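Local coordinates for uncharacterized protein (Bacteroides ovatus, PDB 3P02) that is of unknown function but joins an N-terminal domain of the E-set clan to a C-terminal antiparallel beta domain of the BT_3044-like family, at residues Arg299-Arg304 with Glu308-Asp313; Val27-Arg30 with Lys36-Tyr39; Asn155-Arg160 with Leu214-Asp219. All blocks are in the same frame, centred on the assembly; numbering follows the deposited sequence.

Contact 1 of 3, residues Arg299-Arg304 with Glu308-Asp313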
# COMPACT_ATOMS: atom_id res chain seq x y z
N ARG A 299 1.78 2.53 -16.71
CA ARG A 299 2.41 1.36 -16.11
C ARG A 299 3.26 0.61 -17.11
O ARG A 299 2.85 0.47 -18.25
CB ARG A 299 1.35 0.37 -15.58
CG ARG A 299 0.17 0.95 -14.79
CD ARG A 299 -0.58 -0.18 -14.10
NE ARG A 299 -1.82 0.25 -13.45
CZ ARG A 299 -1.90 0.89 -12.28
NH1 ARG A 299 -0.79 1.28 -11.65
NH2 ARG A 299 -3.08 1.24 -11.77
N ASP A 300 4.42 0.11 -16.67
CA ASP A 300 5.30 -0.78 -17.41
C ASP A 300 5.20 -2.11 -16.72
O ASP A 300 5.50 -2.21 -15.52
CB ASP A 300 6.75 -0.27 -17.39
CG ASP A 300 7.02 0.93 -18.26
OD1 ASP A 300 6.08 1.41 -18.93
OD2 ASP A 300 8.17 1.42 -18.25
N LEU A 301 4.67 -3.10 -17.43
CA LEU A 301 4.43 -4.40 -16.83
C LEU A 301 5.16 -5.47 -17.60
O LEU A 301 4.99 -5.60 -18.82
CB LEU A 301 2.93 -4.70 -16.84
CG LEU A 301 2.03 -3.69 -16.10
CD1 LEU A 301 0.56 -3.85 -16.54
CD2 LEU A 301 2.18 -3.83 -14.58
N ASP A 302 5.95 -6.26 -16.88
CA ASP A 302 6.63 -7.38 -17.51
C ASP A 302 5.61 -8.51 -17.51
O ASP A 302 5.34 -9.09 -16.45
CB ASP A 302 7.92 -7.72 -16.75
CG ASP A 302 8.71 -8.87 -17.34
OD1 ASP A 302 8.11 -9.69 -18.09
OD2 ASP A 302 9.92 -9.01 -16.99
N THR A 303 5.05 -8.81 -18.70
CA THR A 303 3.98 -9.80 -18.80
C THR A 303 4.44 -11.23 -18.49
O THR A 303 3.60 -12.14 -18.47
CB THR A 303 3.33 -9.76 -20.18
OG1 THR A 303 4.30 -10.15 -21.13
CG2 THR A 303 2.76 -8.38 -20.53
N ARG A 304 5.75 -11.45 -18.26
CA ARG A 304 6.29 -12.77 -17.94
C ARG A 304 6.27 -13.04 -16.46
O ARG A 304 6.56 -14.16 -16.04
CB ARG A 304 7.73 -12.90 -18.45
CG ARG A 304 7.87 -12.67 -19.95
CD ARG A 304 9.29 -12.45 -20.41
NE ARG A 304 9.94 -11.37 -19.66
CZ ARG A 304 11.19 -10.98 -19.83
NH1 ARG A 304 11.94 -11.51 -20.78
NH2 ARG A 304 11.72 -10.05 -19.02
N GLU A 308 2.08 -9.40 -8.64
CA GLU A 308 2.67 -9.12 -7.32
C GLU A 308 4.18 -9.00 -7.35
O GLU A 308 4.75 -8.43 -6.40
CB GLU A 308 2.27 -10.23 -6.32
CG GLU A 308 0.78 -10.34 -6.11
CD GLU A 308 -0.03 -11.04 -7.20
OE1 GLU A 308 0.57 -11.75 -8.05
OE2 GLU A 308 -1.26 -10.83 -7.23
N ASP A 309 4.84 -9.52 -8.41
CA ASP A 309 6.29 -9.49 -8.54
C ASP A 309 6.75 -8.33 -9.40
O ASP A 309 7.95 -8.21 -9.66
CB ASP A 309 6.79 -10.81 -9.10
CG ASP A 309 6.50 -11.97 -8.17
OD1 ASP A 309 6.56 -11.77 -6.94
OD2 ASP A 309 6.13 -13.04 -8.67
N GLN A 310 5.81 -7.45 -9.84
CA GLN A 310 6.25 -6.29 -10.65
C GLN A 310 7.02 -5.32 -9.80
O GLN A 310 6.74 -5.20 -8.60
CB GLN A 310 5.05 -5.56 -11.27
CG GLN A 310 4.18 -6.45 -12.21
CD GLN A 310 4.89 -6.90 -13.45
OE1 GLN A 310 5.70 -6.18 -14.03
NE2 GLN A 310 4.64 -8.15 -13.87
N GLY A 311 7.95 -4.61 -10.43
CA GLY A 311 8.68 -3.55 -9.74
C GLY A 311 7.86 -2.26 -9.66
O GLY A 311 6.69 -2.24 -10.07
N SER A 312 8.45 -1.18 -9.15
CA SER A 312 7.72 0.08 -8.97
C SER A 312 7.34 0.74 -10.31
O SER A 312 6.47 1.64 -10.30
CB SER A 312 8.53 1.04 -8.11
OG SER A 312 9.82 1.24 -8.67
N ASP A 313 7.95 0.32 -11.47
CA ASP A 313 7.55 0.90 -12.76
C ASP A 313 6.10 0.46 -13.14
O ASP A 313 5.51 1.05 -14.06
CB ASP A 313 8.54 0.56 -13.89
CG ASP A 313 9.85 1.36 -13.78
OD1 ASP A 313 9.91 2.30 -12.97
OD2 ASP A 313 10.78 1.07 -14.56
O HOH W 1 10.28 0.09 -17.05
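Q310 meets the backbone of D302 with both ends of its amide, where the C-terminal tail folds back along the end of strand 287-302, the last strand in sequence of the C-terminal antiparallel sheet. OE1 of Q310 accepts from the backbone N of D302 at 2.9 Å, and NE2 of Q310 donates to the backbone O of D302 at 2.8 Å. Both bonds are somewhat bent, at 157°, yet together they fix the rotation of the buried amide. The Q310 chain is folded about its CB-CG bond (chi2 -66°), which swings the amide across to the strand while CG itself rests on L301 CD2, the two chains lying nearly perpendicular. Further along the tail, the backbone O of D313 accepts a nearly straight bond (171°) from D300 N. The carboxylates of D300 and D313 would probably repel, but a water donates to OD2 of each; H264 takes the other oxygen of D300.

In the second shell, the D302 carboxylate is held by R304, which grips it side-on through NE and NH2 and also makes a cation-pi contact with Y261. OD1 of D302 is doubly held: it closes an Asx turn by accepting from the backbone N of R304 at 2.9 Å, and takes R304 NE on its syn side.

Contact 2 of 3, residues Val27-Arg30 with Lys36-Tyr39; sequences VHVR and KYTY
V27 and V29 pack against Y37 and Y39 between two antiparallel strands that belong to different sheets of the E-set-like N-terminal domain. Strand 25-30 pairs with 146-154 in the mixed sheet, while strand 36-45 pairs with 104-112 in the other. The short segments run at 154° with their axes 6.3 Å apart, and side chains rather than backbone hydrogen bonds join them.

The aromatic contacts centre on V27. Its CG2 sits over the middle of the Y39 ring as a CH-pi contact, 3.8 Å from the centroid and only 10° off the ring normal. The other methyl, CG1, is anti to the backbone N (chi1 175°) and reaches between the two tyrosines, touching Y39 CB and, at the edge of the Y37 ring, CD2 at 3.9 Å. An alanine in place of Y39 would probably leave V27 CG2 without the ring face beneath it and open a gap beside F111 and L149, which Y39 also touches.

Aliphatic packing continues at V29, both of whose methyls meet CB of Y37, CG1 at 3.9 Å, while L113 also meets this valine.

Polar contacts are few. The backbone O of H28 stands over one face of the Y37 ring, toward its rim, whereas the imidazole ND1 bonds the backbone O of E308 and its ring stacks on W317. R30 reaches out to a salt bridge with D307. At the end nearest the connecting loop, one water donates to R30 O at 2.6 Å and to K36 O at 3.0 Å.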
# COMPACT_ATOMS: atom_id res chain seq x y z
N VAL A 27 4.00 -6.64 1.06
CA VAL A 27 3.26 -7.81 0.57
C VAL A 27 2.19 -7.27 -0.35
O VAL A 27 1.27 -6.59 0.10
CB VAL A 27 2.68 -8.64 1.75
CG1 VAL A 27 1.82 -9.79 1.22
CG2 VAL A 27 3.81 -9.21 2.63
N HIS A 28 2.30 -7.55 -1.65
CA HIS A 28 1.38 -6.98 -2.63
C HIS A 28 0.12 -7.82 -2.74
O HIS A 28 0.17 -8.98 -3.12
CB HIS A 28 2.09 -6.89 -3.98
CG HIS A 28 3.35 -6.09 -3.93
ND1 HIS A 28 4.46 -6.47 -4.65
CD2 HIS A 28 3.63 -4.96 -3.23
CE1 HIS A 28 5.37 -5.55 -4.39
NE2 HIS A 28 4.92 -4.63 -3.53
N VAL A 29 -1.03 -7.21 -2.41
CA VAL A 29 -2.30 -7.94 -2.36
C VAL A 29 -3.32 -7.31 -3.32
O VAL A 29 -3.78 -6.18 -3.08
CB VAL A 29 -2.88 -8.02 -0.91
CG1 VAL A 29 -4.17 -8.87 -0.90
CG2 VAL A 29 -1.84 -8.61 0.07
N ARG A 30 -3.76 -8.08 -4.33
CA ARG A 30 -4.80 -7.58 -5.24
C ARG A 30 -6.17 -7.57 -4.59
O ARG A 30 -6.60 -8.60 -4.05
CB ARG A 30 -4.88 -8.38 -6.54
CG ARG A 30 -5.92 -7.75 -7.48
CD ARG A 30 -6.02 -8.44 -8.80
NE ARG A 30 -4.96 -8.05 -9.73
CZ ARG A 30 -4.99 -7.00 -10.54
NH1 ARG A 30 -5.96 -6.10 -10.43
NH2 ARG A 30 -4.01 -6.80 -11.40
N LYS A 36 -7.67 -11.44 -1.18
CA LYS A 36 -7.00 -12.59 -0.60
C LYS A 36 -5.67 -12.91 -1.28
O LYS A 36 -5.58 -12.92 -2.52
CB LYS A 36 -7.89 -13.82 -0.66
CG LYS A 36 -9.09 -13.74 0.26
CD LYS A 36 -9.82 -15.09 0.27
CE LYS A 36 -11.08 -15.07 1.10
NZ LYS A 36 -12.17 -14.28 0.45
N TYR A 37 -4.65 -13.21 -0.48
CA TYR A 37 -3.33 -13.58 -0.96
C TYR A 37 -2.59 -14.36 0.12
O TYR A 37 -2.61 -13.95 1.29
CB TYR A 37 -2.53 -12.33 -1.36
CG TYR A 37 -1.14 -12.63 -1.89
CD1 TYR A 37 -0.97 -13.29 -3.11
CD2 TYR A 37 -0.00 -12.22 -1.21
CE1 TYR A 37 0.30 -13.57 -3.61
CE2 TYR A 37 1.28 -12.50 -1.70
CZ TYR A 37 1.42 -13.16 -2.91
OH TYR A 37 2.67 -13.47 -3.41
N THR A 38 -1.92 -15.44 -0.27
CA THR A 38 -1.05 -16.19 0.64
C THR A 38 0.38 -15.77 0.36
O THR A 38 0.86 -15.96 -0.75
CB THR A 38 -1.22 -17.69 0.55
OG1 THR A 38 -2.56 -18.01 0.90
CG2 THR A 38 -0.24 -18.44 1.48
N TYR A 39 1.03 -15.19 1.35
CA TYR A 39 2.41 -14.77 1.24
C TYR A 39 3.30 -15.84 1.88
O TYR A 39 3.05 -16.24 3.03
CB TYR A 39 2.62 -13.43 1.92
CG TYR A 39 4.07 -13.02 1.98
CD1 TYR A 39 4.72 -12.52 0.85
CD2 TYR A 39 4.79 -13.08 3.17
CE1 TYR A 39 6.06 -12.12 0.91
CE2 TYR A 39 6.13 -12.70 3.23
CZ TYR A 39 6.76 -12.24 2.10
OH TYR A 39 8.08 -11.86 2.18
O HOH W 2 -6.82 -11.16 -4.65

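Contact 3 of 3, residues Asn155-Arg160 with Leu214-Asp219. With EDO (1,2-ethanediol), chain C.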
# COMPACT_ATOMS: atom_id res chain seq x y z
N ASN A 155 -5.36 -2.45 -7.17
CA ASN A 155 -6.40 -2.91 -8.06
C ASN A 155 -6.00 -2.38 -9.46
O ASN A 155 -4.90 -1.85 -9.61
CB ASN A 155 -7.80 -2.49 -7.59
CG ASN A 155 -8.01 -1.00 -7.52
OD1 ASN A 155 -7.37 -0.24 -8.22
ND2 ASN A 155 -8.94 -0.56 -6.69
N GLU A 156 -6.85 -2.53 -10.48
CA GLU A 156 -6.51 -2.07 -11.83
C GLU A 156 -6.25 -0.56 -11.89
O GLU A 156 -5.52 -0.10 -12.77
CB GLU A 156 -7.66 -2.41 -12.79
CG GLU A 156 -7.44 -1.94 -14.22
CD GLU A 156 -8.52 -2.28 -15.22
OE1 GLU A 156 -9.51 -2.95 -14.85
OE2 GLU A 156 -8.38 -1.84 -16.38
N PHE A 157 -6.84 0.19 -10.96
CA PHE A 157 -6.83 1.66 -11.01
C PHE A 157 -6.06 2.36 -9.93
O PHE A 157 -6.21 3.58 -9.78
CB PHE A 157 -8.30 2.11 -10.85
CG PHE A 157 -9.27 1.33 -11.73
CD1 PHE A 157 -9.29 1.52 -13.11
CD2 PHE A 157 -10.13 0.37 -11.18
CE1 PHE A 157 -10.15 0.77 -13.92
CE2 PHE A 157 -11.00 -0.36 -11.99
CZ PHE A 157 -11.02 -0.14 -13.35
N SER A 158 -5.27 1.62 -9.15
CA SER A 158 -4.61 2.21 -7.98
C SER A 158 -3.15 2.55 -8.19
O SER A 158 -2.52 2.17 -9.18
CB SER A 158 -4.74 1.25 -6.80
OG SER A 158 -3.98 0.07 -7.03
N GLY A 159 -2.58 3.23 -7.20
CA GLY A 159 -1.16 3.48 -7.19
C GLY A 159 -0.74 4.89 -7.44
O GLY A 159 -1.48 5.84 -7.17
N ARG A 160 0.47 5.03 -7.94
CA ARG A 160 1.13 6.32 -8.09
C ARG A 160 0.78 6.96 -9.42
O ARG A 160 1.38 6.64 -10.44
CB ARG A 160 2.65 6.18 -7.91
CG ARG A 160 2.99 5.61 -6.52
CD ARG A 160 4.50 5.53 -6.28
NE ARG A 160 5.14 4.61 -7.20
CZ ARG A 160 5.92 4.94 -8.23
NH1 ARG A 160 6.13 6.22 -8.52
NH2 ARG A 160 6.48 4.00 -8.97
N LEU A 214 -13.17 8.03 -5.87
CA LEU A 214 -13.38 7.85 -7.31
C LEU A 214 -13.85 6.46 -7.57
O LEU A 214 -13.24 5.51 -7.05
CB LEU A 214 -12.07 8.08 -8.11
CG LEU A 214 -11.55 9.53 -8.12
CD1 LEU A 214 -10.08 9.58 -8.60
CD2 LEU A 214 -12.46 10.44 -8.99
N GLN A 215 -14.89 6.33 -8.38
CA GLN A 215 -15.39 5.02 -8.77
C GLN A 215 -15.26 4.87 -10.27
O GLN A 215 -15.73 5.74 -11.01
CB GLN A 215 -16.84 4.82 -8.32
CG GLN A 215 -17.43 3.46 -8.72
CD GLN A 215 -18.85 3.32 -8.23
OE1 GLN A 215 -19.30 4.04 -7.34
NE2 GLN A 215 -19.59 2.38 -8.80
N PHE A 216 -14.60 3.80 -10.71
CA PHE A 216 -14.42 3.50 -12.13
C PHE A 216 -15.54 2.58 -12.56
O PHE A 216 -15.54 1.40 -12.22
CB PHE A 216 -13.04 2.82 -12.33
CG PHE A 216 -11.88 3.73 -12.04
CD1 PHE A 216 -11.45 3.94 -10.73
CD2 PHE A 216 -11.25 4.43 -13.06
CE1 PHE A 216 -10.38 4.80 -10.45
CE2 PHE A 216 -10.17 5.27 -12.79
CZ PHE A 216 -9.75 5.47 -11.48
N THR A 217 -16.53 3.11 -13.28
CA THR A 217 -17.66 2.26 -13.69
C THR A 217 -17.32 1.51 -14.98
O THR A 217 -16.42 1.88 -15.72
CB THR A 217 -18.94 3.11 -13.94
OG1 THR A 217 -18.89 3.69 -15.26
CG2 THR A 217 -19.18 4.19 -12.84
N GLY A 218 -18.15 0.52 -15.30
CA GLY A 218 -17.99 -0.16 -16.58
C GLY A 218 -18.89 0.40 -17.67
O GLY A 218 -19.07 -0.24 -18.72
N ASP A 219 -19.49 1.60 -17.42
CA ASP A 219 -20.42 2.22 -18.36
C ASP A 219 -19.77 3.24 -19.29
O ASP A 219 -19.16 4.20 -18.81
CB ASP A 219 -21.58 2.91 -17.62
CG ASP A 219 -22.50 2.00 -16.82
OD1 ASP A 219 -22.52 0.78 -17.09
OD2 ASP A 219 -23.19 2.52 -15.92
C1 EDO C . 3.50 8.83 -11.91
O1 EDO C . 2.99 7.52 -12.14
C2 EDO C . 4.98 8.74 -11.64
O2 EDO C . 5.64 8.04 -12.70
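F157 and F216 form an offset (parallel-displaced) stack, their planes within 5° of each other and the centroids 4.2 Å apart. The two side chains enter from opposing sides, so each CB lies over the partner's ring. CB of F216 stands 3.7 Å from the F157 centroid, almost on the ring normal, and CB of F157 makes the matching CH-pi contact from 21° off the normal of the F216 ring. Packing is close, with F157 CB 3.4 Å from F216 CE1. Y249 meets F216 edge-to-face.

This buried pair joins the type I beta turn N155-S158, which leads into edge strand 159-162, to the interior strand 211-220 of the same antiparallel sheet; I267 and I269 of strand 262-278 also touch it.

Hydrogen bonds brace the turn; CG of F157 lies beside its backbone N (chi1 -46°), which turns the ring toward F216. N155 OD1 accepts from F157 N at 2.8 Å, making an Asx turn, and N155 N donates to S158 OG at 2.9 Å. Beyond F216, an ST turn has T217 OG1 accepting from D219 N where the strand direction changes at G218. At the other end, a 1,2-ethanediol, probably from the crystallisation liquor, donates through O1 to R160 O.

From the N terminus, contact 2 comes first, closing the short loop between strands 25-30 and 36-45 and bringing two sheets of the N-terminal domain together. Contact 3 follows, closing a much longer loop of 53 intervening residues within the C-terminal sheet. Contact 1 then turns the chain back on itself over three residues after strand 287-302. The three lie in series, none nesting or crossing. The end of strand 287-302 and the tail after it nevertheless connect them: E308 packs on Y37 of contact 2, and R299 of the strand bonds the backbone oxygens of E156 and S158 in contact 3. R30 also packs against the N155-E156 backbone, consistent with the two domains meeting near the C terminus.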